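Local structure of putative secreted cellulose-binding protein (4OY6) at residues 110-115 with 167-172; 122-127 with 159-164; 31-36 with 86-91. The protein is a copper-dependent lytic polysaccharide monooxygenase of family AA10 that oxidises cellulose, probably cleaving its chains at the crystalline surface. All blocks are in the same frame, centred on the assembly; numbering follows the deposited sequence.

How the contacts relate
From the N terminus, the first loop to be closed is that of contact 3, where the start of helix 32-40 meets the loop 86-91 just ahead of strand 92-93. Contact 1 opens later in the chain and pairs strand 110-118 with the end of strand 161-170; nested inside its loop, contact 2 sets the turn at 122-127 against the beginning of that same strand 161-170. Contacts 1 and 2 thus lie towards the two ends of one strand, their centres about 24 Å apart. Contact 2 also touches contact 3, through Arg161 and Trp89, tying the helical region to the sheet, whereas contact 1 stays about 15 Å from contact 3 at the nearest atoms.

Contact 1 (110-115 with 167-172)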
ATOM      1  N   ALA A 110       6.228  -0.122  15.877  1.00 11.35           N
ATOM      2  CA  ALA A 110       6.649  -1.081  14.856  1.00 10.54           C
ATOM      3  C   ALA A 110       7.839  -1.882  15.350  1.00 10.92           C
ATOM      4  O   ALA A 110       8.796  -1.293  15.853  1.00 12.92           O
ATOM      5  CB  ALA A 110       6.994  -0.385  13.541  1.00 11.19           C
ATOM      6  N   ASP A 111       7.817  -3.202  15.150  1.00 11.10           N
ATOM      7  CA  ASP A 111       9.038  -4.001  15.316  1.00 12.78           C
ATOM      8  C   ASP A 111      10.028  -3.651  14.205  1.00 11.36           C
ATOM      9  O   ASP A 111      11.237  -3.598  14.428  1.00 13.91           O
ATOM     10  CB  ASP A 111       8.728  -5.501  15.272  1.00 14.03           C
ATOM     11  CG  ASP A 111       8.004  -6.007  16.514  1.00 15.28           C
ATOM     12  OD1 ASP A 111       7.797  -5.241  17.491  1.00 17.45           O
ATOM     13  OD2 ASP A 111       7.639  -7.195  16.478  1.00 18.09           O
ATOM     14  N   TYR A 112       9.487  -3.436  13.007  1.00 10.36           N
ATOM     15  CA  TYR A 112      10.252  -3.044  11.842  1.00 10.55           C
ATOM     16  C   TYR A 112       9.267  -2.667  10.733  1.00  9.40           C
ATOM     17  O   TYR A 112       8.090  -3.051  10.769  1.00  9.85           O
ATOM     18  CB  TYR A 112      11.169  -4.178  11.345  1.00 11.73           C
ATOM     19  CG  TYR A 112      10.485  -5.493  11.049  1.00 11.68           C
ATOM     20  CD1 TYR A 112       9.922  -5.741   9.807  1.00 12.77           C
ATOM     21  CD2 TYR A 112      10.352  -6.473  12.021  1.00 13.33           C
ATOM     22  CE1 TYR A 112       9.280  -6.932   9.529  1.00 13.38           C
ATOM     23  CE2 TYR A 112       9.729  -7.684  11.739  1.00 14.37           C
ATOM     24  CZ  TYR A 112       9.182  -7.906  10.501  1.00 14.63           C
ATOM     25  OH  TYR A 112       8.549  -9.084  10.219  1.00 17.70           O
ATOM     26  N   PHE A 113       9.784  -1.939   9.748  1.00  9.27           N
ATOM     27  CA  PHE A 113       9.174  -1.779   8.433  1.00  8.77           C
ATOM     28  C   PHE A 113      10.098  -2.370   7.391  1.00  9.00           C
ATOM     29  O   PHE A 113      11.315  -2.251   7.475  1.00 10.45           O
ATOM     30  CB  PHE A 113       8.960  -0.299   8.084  1.00  9.25           C
ATOM     31  CG  PHE A 113       8.041   0.431   9.030  1.00  8.99           C
ATOM     32  CD1 PHE A 113       6.680   0.387   8.852  1.00  9.67           C
ATOM     33  CD2 PHE A 113       8.540   1.180  10.085  1.00  9.79           C
ATOM     34  CE1 PHE A 113       5.830   1.066   9.701  1.00 10.02           C
ATOM     35  CE2 PHE A 113       7.688   1.867  10.944  1.00 10.36           C
ATOM     36  CZ  PHE A 113       6.332   1.802  10.753  1.00  9.86           C
ATOM     37  N   LEU A 114       9.496  -3.003   6.394  1.00  8.09           N
ATOM     38  CA  LEU A 114      10.181  -3.385   5.149  1.00  8.91           C
ATOM     39  C   LEU A 114       9.574  -2.538   4.047  1.00  8.74           C
ATOM     40  O   LEU A 114       8.356  -2.416   3.949  1.00 11.76           O
ATOM     41  CB  LEU A 114       9.984  -4.861   4.822  1.00 11.54           C
ATOM     42  CG  LEU A 114      10.292  -5.844   5.932  1.00 14.05           C
ATOM     43  CD1 LEU A 114       9.928  -7.255   5.483  1.00 16.50           C
ATOM     44  CD2 LEU A 114      11.720  -5.750   6.427  1.00 18.22           C
ATOM     45  N   VAL A 115      10.420  -1.973   3.190  1.00  8.14           N
ATOM     46  CA  VAL A 115       9.914  -1.202   2.068  1.00  7.81           C
ATOM     47  C   VAL A 115      10.557  -1.754   0.799  1.00  7.12           C
ATOM     48  O   VAL A 115      11.769  -1.910   0.719  1.00  7.73           O
ATOM     49  CB  VAL A 115      10.235   0.305   2.194  1.00  8.48           C
ATOM     50  CG1 VAL A 115       9.570   1.069   1.066  1.00  9.20           C
ATOM     51  CG2 VAL A 115       9.811   0.854   3.547  1.00 10.39           C
ATOM     52  N   ILE A 167       5.621  -2.866   4.329  1.00  6.86           N
ATOM     53  CA  ILE A 167       5.170  -3.872   5.285  1.00  7.67           C
ATOM     54  C   ILE A 167       5.479  -3.362   6.687  1.00  6.81           C
ATOM     55  O   ILE A 167       6.634  -3.123   7.021  1.00  8.52           O
ATOM     56  CB  ILE A 167       5.831  -5.240   5.024  1.00  8.72           C
ATOM     57  CG1 ILE A 167       5.580  -5.682   3.575  1.00  9.07           C
ATOM     58  CG2 ILE A 167       5.311  -6.265   6.014  1.00  9.35           C
ATOM     59  CD1 ILE A 167       6.160  -7.012   3.189  1.00 10.91           C
ATOM     60  N   TRP A 168       4.427  -3.180   7.477  1.00  7.14           N
ATOM     61  CA  TRP A 168       4.508  -2.688   8.849  1.00  7.22           C
ATOM     62  C   TRP A 168       4.236  -3.850   9.785  1.00  8.10           C
ATOM     63  O   TRP A 168       3.115  -4.352   9.828  1.00  8.70           O
ATOM     64  CB  TRP A 168       3.489  -1.576   9.064  1.00  7.50           C
ATOM     65  CG  TRP A 168       3.213  -1.141  10.472  1.00  8.03           C
ATOM     66  CD1 TRP A 168       4.013  -1.253  11.573  1.00  9.01           C
ATOM     67  CD2 TRP A 168       2.016  -0.497  10.903  1.00  8.35           C
ATOM     68  NE1 TRP A 168       3.365  -0.727  12.667  1.00 10.03           N
ATOM     69  CE2 TRP A 168       2.140  -0.249  12.278  1.00  9.17           C
ATOM     70  CE3 TRP A 168       0.832  -0.119  10.246  1.00  9.48           C
ATOM     71  CZ2 TRP A 168       1.116   0.352  13.016  1.00 10.89           C
ATOM     72  CZ3 TRP A 168      -0.164   0.479  10.964  1.00 10.76           C
ATOM     73  CH2 TRP A 168      -0.028   0.695  12.342  1.00 10.50           C
ATOM     74  N   GLN A 169       5.247  -4.272  10.531  1.00  8.77           N
ATOM     75  CA  GLN A 169       5.074  -5.276  11.568  1.00  9.28           C
ATOM     76  C   GLN A 169       4.813  -4.529  12.875  1.00  9.26           C
ATOM     77  O   GLN A 169       5.717  -3.873  13.398  1.00 10.53           O
ATOM     78  CB  GLN A 169       6.315  -6.165  11.694  1.00  9.78           C
ATOM     79  CG  GLN A 169       6.194  -7.225  12.769  1.00 11.03           C
ATOM     80  CD  GLN A 169       5.190  -8.283  12.426  1.00 11.44           C
ATOM     81  OE1 GLN A 169       4.946  -8.597  11.257  1.00 11.35           O
ATOM     82  NE2 GLN A 169       4.634  -8.900  13.470  1.00 12.03           N
ATOM     83  N   ALA A 170       3.577  -4.573  13.358  1.00 10.07           N
ATOM     84  CA  ALA A 170       3.214  -3.823  14.553  1.00 10.80           C
ATOM     85  C   ALA A 170       3.802  -4.493  15.790  1.00 12.73           C
ATOM     86  O   ALA A 170       4.072  -5.693  15.776  1.00 15.25           O
ATOM     87  CB  ALA A 170       1.713  -3.706  14.654  1.00 12.87           C
ATOM     88  N   SER A 171       3.995  -3.723  16.862  1.00 13.16           N
ATOM     89  CA  SER A 171       4.650  -4.231  18.071  1.00 14.36           C
ATOM     90  C   SER A 171       3.740  -4.832  19.134  1.00 15.44           C
ATOM     91  O   SER A 171       4.229  -5.496  20.029  1.00 19.37           O
ATOM     92  CB  SER A 171       5.473  -3.115  18.697  1.00 14.29           C
ATOM     93  OG  SER A 171       6.565  -2.768  17.854  1.00 16.12           O
ATOM     94  N   HIS A 172       2.443  -4.607  19.065  1.00 15.20           N
ATOM     95  CA  HIS A 172       1.525  -5.024  20.164  1.00 17.12           C
ATOM     96  C   HIS A 172       1.182  -6.522  20.160  1.00 15.84           C
ATOM     97  O   HIS A 172       0.739  -7.085  21.183  1.00 21.30           O
ATOM     98  CB  HIS A 172       0.233  -4.205  20.149  1.00 17.70           C
ATOM     99  CG  HIS A 172      -0.576  -4.357  18.893  1.00 16.35           C
ATOM    100  ND1 HIS A 172      -0.076  -4.083  17.638  1.00 14.98           N
ATOM    101  CD2 HIS A 172      -1.858  -4.751  18.711  1.00 16.36           C
ATOM    102  CE1 HIS A 172      -1.021  -4.289  16.737  1.00 15.34           C
ATOM    103  NE2 HIS A 172      -2.107  -4.708  17.366  1.00 15.65           N
TER
HETATM  104  O   HOH W   1       5.132  -8.217  16.330  1.00 15.96           O
HETATM  105  O   HOH W   2       6.974  -6.469  19.715  1.00 29.60           O
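The ring of Tyr112 carries the CB of Gln169 over one face, a CH-pi contact 3.7 Å from the ring centroid, and Phe60 of helix 60-63 touches both residues. On the other side of the sheet Phe113 and Trp168 lie side by side and point the same way, their planes inclined at 31°, with Phe113 CE1 3.5 Å from Trp168 CD1. Ala110 CA sits at the indole edge, while the rings of Tyr177 and Trp168 stack. Tyr112 reaches Gln169 because its CG stands between the backbone N and the carbonyl carbon (chi1 55°).

Main-chain bonds join the strands, the straightest from Ile167 N to Leu114 O (2.8 Å, 177°). At the corner, Asp111 N donates to Gln169 O (2.8 Å), and Ser171 OG donates to Asp111 OD1 (2.8 Å) from above the carboxylate plane. One water links Asp111 OD1 to Ser171 O; a second accepts from Gln169 NE2 and lies within bonding distance of Asp111 OD2 and Ala170 O, while Gln169 OE1 bonds to Thr176 OG1. Replacing Asp111 with an alanine would probably leave the Ser171 hydroxyl without its acceptor, free to turn, and the water at OD1 less firmly held.

This is an antiparallel strand pair in the beta-sandwich core of an AA10 enzyme, beside the copper bound by His1 and His108, to which the side chain of Trp168 comes within about 6 Å.

Contact 2 (122-127 with 159-164); sequences FDPATQ and TGRHVV
Phe122 O and Arg161 O, two carbonyl oxygens and both acceptors, meet through a water that lies 2.8 Å from Phe122 O and 3.0 Å from Arg161 O and can donate to them. The same water lies over one face of the His162 ring, whose ND1 is hydrogen-bonded to Thr118 O of the neighbouring strand.

Beside this water the contact is apolar. Pro124 directs its CB to strand 161-164, and its side chain slides past those of Val163 and Arg161 in the opposite direction to each. Pro124 CB meets Val163 CG2 at 3.6 Å; that methyl stands anti to the carbonyl carbon of Val163, which turns it to the proline. Pro124 CD lies 3.9 Å from Arg161 CD, within the aliphatic part of the arginine. This chain runs extended as far as CD and then bends at chi3 (-80°), which carries the guanidinium beyond the proline, past Ala125 CB, to Trp89 O, where NH1 donates a hydrogen bond.

The loop between strands 110-118 and 134-139 is here folded against the first residues of strand 161-170, with Phe122 and Val163 both touching Leu129. Pro124 is presented by an Asx turn: Asp123 OD1 accepts from Ala125 N at 3.0 Å, approached from well above the carboxylate plane. The other oxygen, Asp123 OD2, takes the hydroxyl of Thr126, with OG1 at 2.7 Å, and the Asp123 backbone is held at both ends, its N donating to Gln127 OE1 (2.8 Å, 170°) and its O accepting from Thr126 N and Gln127 N.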
ATOM      1  N   PHE A 122       9.187  -3.317 -14.871  1.00 12.15           N
ATOM      2  CA  PHE A 122       7.872  -3.798 -14.491  1.00 11.79           C
ATOM      3  C   PHE A 122       6.844  -2.697 -14.705  1.00 10.87           C
ATOM      4  O   PHE A 122       7.064  -1.567 -14.291  1.00 11.79           O
ATOM      5  CB  PHE A 122       7.884  -4.223 -13.025  1.00 11.66           C
ATOM      6  CG  PHE A 122       6.535  -4.675 -12.516  1.00 11.21           C
ATOM      7  CD1 PHE A 122       6.097  -5.972 -12.746  1.00 12.75           C
ATOM      8  CD2 PHE A 122       5.705  -3.797 -11.828  1.00 10.84           C
ATOM      9  CE1 PHE A 122       4.871  -6.393 -12.266  1.00 13.73           C
ATOM     10  CE2 PHE A 122       4.473  -4.211 -11.359  1.00 10.73           C
ATOM     11  CZ  PHE A 122       4.053  -5.498 -11.589  1.00 11.65           C
ATOM     12  N   ASP A 123       5.725  -3.041 -15.340  1.00 11.30           N
ATOM     13  CA  ASP A 123       4.662  -2.083 -15.634  1.00 10.93           C
ATOM     14  C   ASP A 123       3.435  -2.386 -14.774  1.00  9.96           C
ATOM     15  O   ASP A 123       2.640  -3.259 -15.113  1.00 10.48           O
ATOM     16  CB  ASP A 123       4.275  -2.164 -17.095  1.00 12.21           C
ATOM     17  CG  ASP A 123       3.142  -1.222 -17.444  1.00 14.77           C
ATOM     18  OD1 ASP A 123       2.804  -0.343 -16.607  1.00 13.78           O
ATOM     19  OD2 ASP A 123       2.593  -1.373 -18.561  1.00 20.06           O
ATOM     20  N   PRO A 124       3.237  -1.643 -13.676  1.00  8.91           N
ATOM     21  CA  PRO A 124       2.056  -1.888 -12.841  1.00  9.09           C
ATOM     22  C   PRO A 124       0.715  -1.681 -13.504  1.00  9.90           C
ATOM     23  O   PRO A 124      -0.296  -2.162 -13.029  1.00 10.77           O
ATOM     24  CB  PRO A 124       2.247  -0.915 -11.657  1.00 10.22           C
ATOM     25  CG  PRO A 124       3.700  -0.546 -11.676  1.00  9.30           C
ATOM     26  CD  PRO A 124       4.056  -0.549 -13.143  1.00  9.39           C
ATOM     27  N   ALA A 125       0.693  -0.944 -14.605  1.00  9.80           N
ATOM     28  CA  ALA A 125      -0.579  -0.702 -15.271  1.00 10.78           C
ATOM     29  C   ALA A 125      -1.023  -1.899 -16.091  1.00 10.63           C
ATOM     30  O   ALA A 125      -2.186  -1.957 -16.466  1.00 12.68           O
ATOM     31  CB  ALA A 125      -0.483   0.532 -16.155  1.00 11.54           C
ATOM     32  N   THR A 126      -0.109  -2.835 -16.394  1.00 11.03           N
ATOM     33  CA  THR A 126      -0.459  -4.006 -17.197  1.00 11.19           C
ATOM     34  C   THR A 126      -0.035  -5.361 -16.628  1.00 11.72           C
ATOM     35  O   THR A 126      -0.400  -6.397 -17.191  1.00 14.34           O
ATOM     36  CB  THR A 126       0.110  -3.906 -18.636  1.00 13.10           C
ATOM     37  OG1 THR A 126       1.543  -3.858 -18.580  1.00 14.20           O
ATOM     38  CG2 THR A 126      -0.440  -2.691 -19.367  1.00 13.55           C
ATOM     39  N   GLN A 127       0.699  -5.371 -15.515  1.00 10.98           N
ATOM     40  CA  GLN A 127       1.206  -6.601 -14.924  1.00 11.47           C
ATOM     41  C   GLN A 127       0.823  -6.709 -13.453  1.00 11.16           C
ATOM     42  O   GLN A 127       0.875  -5.717 -12.715  1.00 10.77           O
ATOM     43  CB  GLN A 127       2.724  -6.621 -15.005  1.00 11.55           C
ATOM     44  CG  GLN A 127       3.275  -6.565 -16.420  1.00 13.58           C
ATOM     45  CD  GLN A 127       4.781  -6.658 -16.421  1.00 14.47           C
ATOM     46  OE1 GLN A 127       5.472  -5.655 -16.435  1.00 16.40           O
ATOM     47  NE2 GLN A 127       5.302  -7.879 -16.331  1.00 20.87           N
ATOM     48  N   THR A 159      12.696   5.248 -12.447  1.00  9.45           N
ATOM     49  CA  THR A 159      12.008   6.259 -13.248  1.00  9.78           C
ATOM     50  C   THR A 159      10.580   5.838 -13.501  1.00  8.56           C
ATOM     51  O   THR A 159      10.265   4.642 -13.499  1.00  8.50           O
ATOM     52  CB  THR A 159      12.735   6.486 -14.582  1.00 13.26           C
ATOM     53  OG1 THR A 159      12.741   5.272 -15.328  1.00 14.52           O
ATOM     54  CG2 THR A 159      14.191   6.972 -14.339  1.00 16.39           C
ATOM     55  N   GLY A 160       9.720   6.822 -13.740  1.00  8.63           N
ATOM     56  CA  GLY A 160       8.370   6.516 -14.129  1.00  8.93           C
ATOM     57  C   GLY A 160       7.561   5.801 -13.064  1.00  8.32           C
ATOM     58  O   GLY A 160       7.784   5.950 -11.851  1.00  8.56           O
ATOM     59  N   ARG A 161       6.568   5.058 -13.536  1.00  8.02           N
ATOM     60  CA  ARG A 161       5.551   4.436 -12.698  1.00  7.79           C
ATOM     61  C   ARG A 161       6.087   3.202 -11.964  1.00  7.39           C
ATOM     62  O   ARG A 161       6.583   2.257 -12.576  1.00  8.84           O
ATOM     63  CB  ARG A 161       4.364   4.033 -13.566  1.00  8.09           C
ATOM     64  CG  ARG A 161       3.293   3.260 -12.804  1.00  8.20           C
ATOM     65  CD  ARG A 161       2.157   2.791 -13.682  1.00  9.11           C
ATOM     66  NE  ARG A 161       1.175   3.818 -13.975  1.00  8.82           N
ATOM     67  CZ  ARG A 161       0.153   4.110 -13.190  1.00  8.71           C
ATOM     68  NH1 ARG A 161      -0.022   3.482 -12.037  1.00  8.37           N
ATOM     69  NH2 ARG A 161      -0.720   5.036 -13.592  1.00  9.76           N
ATOM     70  N   HIS A 162       5.901   3.217 -10.646  1.00  7.15           N
ATOM     71  CA  HIS A 162       6.243   2.088  -9.776  1.00  7.13           C
ATOM     72  C   HIS A 162       5.172   1.874  -8.718  1.00  6.66           C
ATOM     73  O   HIS A 162       4.272   2.696  -8.557  1.00  7.24           O
ATOM     74  CB  HIS A 162       7.605   2.305  -9.067  1.00  7.42           C
ATOM     75  CG  HIS A 162       8.779   2.279  -9.996  1.00  7.35           C
ATOM     76  ND1 HIS A 162       9.660   1.224 -10.043  1.00  8.35           N
ATOM     77  CD2 HIS A 162       9.182   3.153 -10.941  1.00  7.87           C
ATOM     78  CE1 HIS A 162      10.552   1.454 -10.994  1.00  9.29           C
ATOM     79  NE2 HIS A 162      10.280   2.620 -11.552  1.00  8.57           N
ATOM     80  N   VAL A 163       5.291   0.768  -8.002  1.00  6.76           N
ATOM     81  CA  VAL A 163       4.545   0.562  -6.760  1.00  6.79           C
ATOM     82  C   VAL A 163       5.557   0.422  -5.639  1.00  6.71           C
ATOM     83  O   VAL A 163       6.539  -0.333  -5.767  1.00  7.49           O
ATOM     84  CB  VAL A 163       3.638  -0.694  -6.805  1.00  7.24           C
ATOM     85  CG1 VAL A 163       2.722  -0.743  -5.590  1.00  9.14           C
ATOM     86  CG2 VAL A 163       2.822  -0.746  -8.075  1.00  9.34           C
ATOM     87  N   VAL A 164       5.312   1.154  -4.556  1.00  6.26           N
ATOM     88  CA  VAL A 164       6.021   0.995  -3.296  1.00  6.84           C
ATOM     89  C   VAL A 164       5.187   0.024  -2.454  1.00  6.15           C
ATOM     90  O   VAL A 164       3.971   0.154  -2.373  1.00  7.25           O
ATOM     91  CB  VAL A 164       6.201   2.327  -2.564  1.00  7.52           C
ATOM     92  CG1 VAL A 164       6.852   2.128  -1.212  1.00  7.69           C
ATOM     93  CG2 VAL A 164       6.974   3.318  -3.403  1.00  9.75           C
TER
HETATM   94  O   HOH W   3       7.701  -0.386 -11.860  1.00 14.62           O

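Contact 3 (31-36 with 86-91); sequences DPMCWQ and VGPWQT
Met33 reaches from the first turn of helix 32-40 to the loop 86-91, and each atom of its side chain finds a partner there. CB sits centrally over the six-membered ring of Trp89, a CH-pi contact 3.5 Å from the centroid and 16° off the ring normal. CG lies against the backbone between Pro88 and Trp89, 3.6 Å from Pro88 C. Bends at chi2 (-36°) and chi3 (-77°) then fold the chain along the loop: SD comes to 3.8 Å from Gly87 CA and, more distantly, stands above the five-membered ring of Trp89 as a Met-aromatic contact. Met33 CE ends 3.6 Å from Trp89 NE1. The hydrogen bond of that indole nitrogen goes to Ala85 O.

Asp31 is the N-cap of this helix, its OD1 accepting a long bond from Cys34 N from above the carboxylate plane, and Pro32 follows as the first helical residue. The same OD1 takes two waters: one also binds Met33 N and Pro88 O, the other Gln90 N, so the cap is wired to the loop through solvent. Asp31 OD2 turns instead to Arg17, in a salt bridge, and to Trp18, both of helix 10-18, to which Cys34 is joined by its disulfide with Cys14.

In the loop, Pro88 is the centre of an inverse gamma turn, with Trp89 N bonded to Gly87 O. Further along the helix, Gln36 holds its amide nearly perpendicular to the indole, NE2 3.7 Å from Trp89 CZ2, while donating to Met33 O (3.0 Å) on a lone pair and to Ser82 O.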
ATOM      1  N   ASP A  31     -10.534   8.252 -12.686  1.00  8.38           N
ATOM      2  CA  ASP A  31      -9.846   7.370 -11.733  1.00  7.53           C
ATOM      3  C   ASP A  31     -10.527   6.009 -11.765  1.00  7.76           C
ATOM      4  O   ASP A  31     -11.172   5.587 -10.799  1.00  7.84           O
ATOM      5  CB  ASP A  31      -9.844   7.983 -10.343  1.00  7.77           C
ATOM      6  CG  ASP A  31      -8.854   7.333  -9.391  1.00  8.13           C
ATOM      7  OD1 ASP A  31      -8.336   6.234  -9.698  1.00  9.15           O
ATOM      8  OD2 ASP A  31      -8.630   7.934  -8.305  1.00  8.86           O
ATOM      9  N   PRO A  32     -10.380   5.313 -12.904  1.00  7.84           N
ATOM     10  CA  PRO A  32     -11.082   4.036 -13.055  1.00  8.61           C
ATOM     11  C   PRO A  32     -10.727   2.990 -12.011  1.00  7.85           C
ATOM     12  O   PRO A  32     -11.570   2.170 -11.685  1.00  8.59           O
ATOM     13  CB  PRO A  32     -10.688   3.567 -14.469  1.00  9.54           C
ATOM     14  CG  PRO A  32      -9.453   4.339 -14.794  1.00  9.41           C
ATOM     15  CD  PRO A  32      -9.621   5.675 -14.124  1.00  8.78           C
ATOM     16  N   MET A  33      -9.492   2.985 -11.530  1.00  7.75           N
ATOM     17  CA  MET A  33      -9.112   2.011 -10.508  1.00  7.67           C
ATOM     18  C   MET A  33      -9.796   2.264  -9.184  1.00  6.93           C
ATOM     19  O   MET A  33     -10.197   1.313  -8.510  1.00  7.90           O
ATOM     20  CB  MET A  33      -7.587   1.932 -10.377  1.00  8.66           C
ATOM     21  CG  MET A  33      -6.922   1.486 -11.702  1.00  9.84           C
ATOM     22  SD  MET A  33      -7.792   0.240 -12.740  1.00 15.80           S
ATOM     23  CE  MET A  33      -7.321  -0.942 -11.731  1.00  8.87           C
ATOM     24  N   CYS A  34      -9.957   3.531  -8.808  1.00  6.83           N
ATOM     25  CA  CYS A  34     -10.757   3.827  -7.627  1.00  6.88           C
ATOM     26  C   CYS A  34     -12.215   3.491  -7.865  1.00  7.27           C
ATOM     27  O   CYS A  34     -12.867   2.962  -6.971  1.00  7.94           O
ATOM     28  CB  CYS A  34     -10.585   5.255  -7.156  1.00  7.84           C
ATOM     29  SG  CYS A  34      -9.012   5.603  -6.338  1.00  8.69           S
ATOM     30  N   TRP A  35     -12.725   3.779  -9.056  1.00  7.71           N
ATOM     31  CA  TRP A  35     -14.115   3.462  -9.357  1.00  8.35           C
ATOM     32  C   TRP A  35     -14.397   1.975  -9.185  1.00  8.62           C
ATOM     33  O   TRP A  35     -15.351   1.607  -8.515  1.00  8.95           O
ATOM     34  CB  TRP A  35     -14.489   3.954 -10.750  1.00  9.32           C
ATOM     35  CG  TRP A  35     -15.949   3.750 -11.093  1.00 11.44           C
ATOM     36  CD1 TRP A  35     -16.433   2.890 -11.983  1.00 16.73           C
ATOM     37  CD2 TRP A  35     -17.092   4.374 -10.468  1.00 14.25           C
ATOM     38  NE1 TRP A  35     -17.797   2.955 -12.016  1.00 17.62           N
ATOM     39  CE2 TRP A  35     -18.227   3.848 -11.080  1.00 16.82           C
ATOM     40  CE3 TRP A  35     -17.256   5.293  -9.406  1.00 18.31           C
ATOM     41  CZ2 TRP A  35     -19.541   4.229 -10.713  1.00 19.48           C
ATOM     42  CZ3 TRP A  35     -18.552   5.695  -9.050  1.00 23.30           C
ATOM     43  CH2 TRP A  35     -19.669   5.154  -9.697  1.00 22.22           C
ATOM     44  N   GLN A  36     -13.552   1.120  -9.730  1.00  7.96           N
ATOM     45  CA  GLN A  36     -13.825  -0.313  -9.631  1.00  8.59           C
ATOM     46  C   GLN A  36     -13.712  -0.783  -8.187  1.00  8.42           C
ATOM     47  O   GLN A  36     -14.425  -1.692  -7.785  1.00  9.81           O
ATOM     48  CB  GLN A  36     -12.952  -1.133 -10.585  1.00  8.92           C
ATOM     49  CG  GLN A  36     -11.453  -1.099 -10.339  1.00  9.11           C
ATOM     50  CD  GLN A  36     -10.938  -2.087  -9.289  1.00  9.02           C
ATOM     51  OE1 GLN A  36     -11.378  -3.243  -9.241  1.00 10.68           O
ATOM     52  NE2 GLN A  36      -9.965  -1.676  -8.498  1.00  8.18           N
ATOM     53  N   VAL A  86      -5.397  -4.821 -11.902  1.00  9.74           N
ATOM     54  CA  VAL A  86      -4.288  -4.349 -12.705  1.00 10.55           C
ATOM     55  C   VAL A  86      -4.809  -3.267 -13.654  1.00 10.32           C
ATOM     56  O   VAL A  86      -5.786  -3.477 -14.386  1.00 12.73           O
ATOM     57  CB  VAL A  86      -3.656  -5.508 -13.477  1.00 11.19           C
ATOM     58  CG1 VAL A  86      -2.566  -5.015 -14.416  1.00 12.05           C
ATOM     59  CG2 VAL A  86      -3.116  -6.544 -12.510  1.00 12.07           C
ATOM     60  N   GLY A  87      -4.185  -2.091 -13.610  1.00 10.89           N
ATOM     61  CA  GLY A  87      -4.634  -0.972 -14.409  1.00 10.73           C
ATOM     62  C   GLY A  87      -3.971   0.301 -13.964  1.00 11.21           C
ATOM     63  O   GLY A  87      -3.056   0.267 -13.128  1.00 10.89           O
ATOM     64  N   PRO A  88      -4.423   1.426 -14.515  1.00 10.08           N
ATOM     65  CA  PRO A  88      -3.754   2.711 -14.315  1.00  9.96           C
ATOM     66  C   PRO A  88      -4.129   3.391 -12.987  1.00  9.16           C
ATOM     67  O   PRO A  88      -4.795   4.429 -12.959  1.00 10.21           O
ATOM     68  CB  PRO A  88      -4.223   3.514 -15.531  1.00 11.04           C
ATOM     69  CG  PRO A  88      -5.609   3.006 -15.768  1.00 11.95           C
ATOM     70  CD  PRO A  88      -5.490   1.518 -15.545  1.00 11.22           C
ATOM     71  N   TRP A  89      -3.690   2.786 -11.886  1.00  8.46           N
ATOM     72  CA  TRP A  89      -3.887   3.350 -10.558  1.00  8.16           C
ATOM     73  C   TRP A  89      -3.268   4.742 -10.531  1.00  7.74           C
ATOM     74  O   TRP A  89      -2.187   4.976 -11.069  1.00  9.15           O
ATOM     75  CB  TRP A  89      -3.221   2.470  -9.504  1.00  8.18           C
ATOM     76  CG  TRP A  89      -3.946   1.174  -9.282  1.00  8.56           C
ATOM     77  CD1 TRP A  89      -3.724  -0.014  -9.891  1.00  8.62           C
ATOM     78  CD2 TRP A  89      -4.990   0.955  -8.338  1.00  7.61           C
ATOM     79  NE1 TRP A  89      -4.583  -0.961  -9.421  1.00  8.23           N
ATOM     80  CE2 TRP A  89      -5.395  -0.390  -8.469  1.00  7.75           C
ATOM     81  CE3 TRP A  89      -5.639   1.767  -7.423  1.00  8.27           C
ATOM     82  CZ2 TRP A  89      -6.411  -0.924  -7.699  1.00  7.95           C
ATOM     83  CZ3 TRP A  89      -6.672   1.233  -6.690  1.00  8.52           C
ATOM     84  CH2 TRP A  89      -7.043  -0.084  -6.831  1.00  7.97           C
ATOM     85  N   GLN A  90      -3.931   5.678  -9.870  1.00  7.67           N
ATOM     86  CA  GLN A  90      -3.394   7.035  -9.764  1.00  8.01           C
ATOM     87  C   GLN A  90      -2.106   7.064  -8.954  1.00  7.22           C
ATOM     88  O   GLN A  90      -2.078   6.536  -7.840  1.00  7.86           O
ATOM     89  CB  GLN A  90      -4.450   7.920  -9.105  1.00 10.24           C
ATOM     90  CG  GLN A  90      -4.031   9.334  -8.820  1.00 12.87           C
ATOM     91  CD  GLN A  90      -3.766  10.101 -10.062  1.00 14.40           C
ATOM     92  OE1 GLN A  90      -4.587  10.154 -10.969  1.00 16.84           O
ATOM     93  NE2 GLN A  90      -2.603  10.682 -10.137  1.00 15.51           N
ATOM     94  N   THR A  91      -1.060   7.670  -9.494  1.00  8.58           N
ATOM     95  CA  THR A  91       0.211   7.773  -8.780  1.00  8.00           C
ATOM     96  C   THR A  91       0.323   9.090  -8.013  1.00  8.56           C
ATOM     97  O   THR A  91      -0.398  10.061  -8.270  1.00 10.89           O
ATOM     98  CB  THR A  91       1.381   7.641  -9.759  1.00  8.79           C
ATOM     99  OG1 THR A  91       1.268   8.616 -10.799  1.00 10.65           O
ATOM    100  CG2 THR A  91       1.444   6.272 -10.367  1.00  9.34           C
TER
HETATM  101  O   HOH W   4      -7.351   4.938 -11.896  1.00  8.22           O
HETATM  102  O   HOH W   5      -6.287   4.996  -8.479  1.00  8.84           O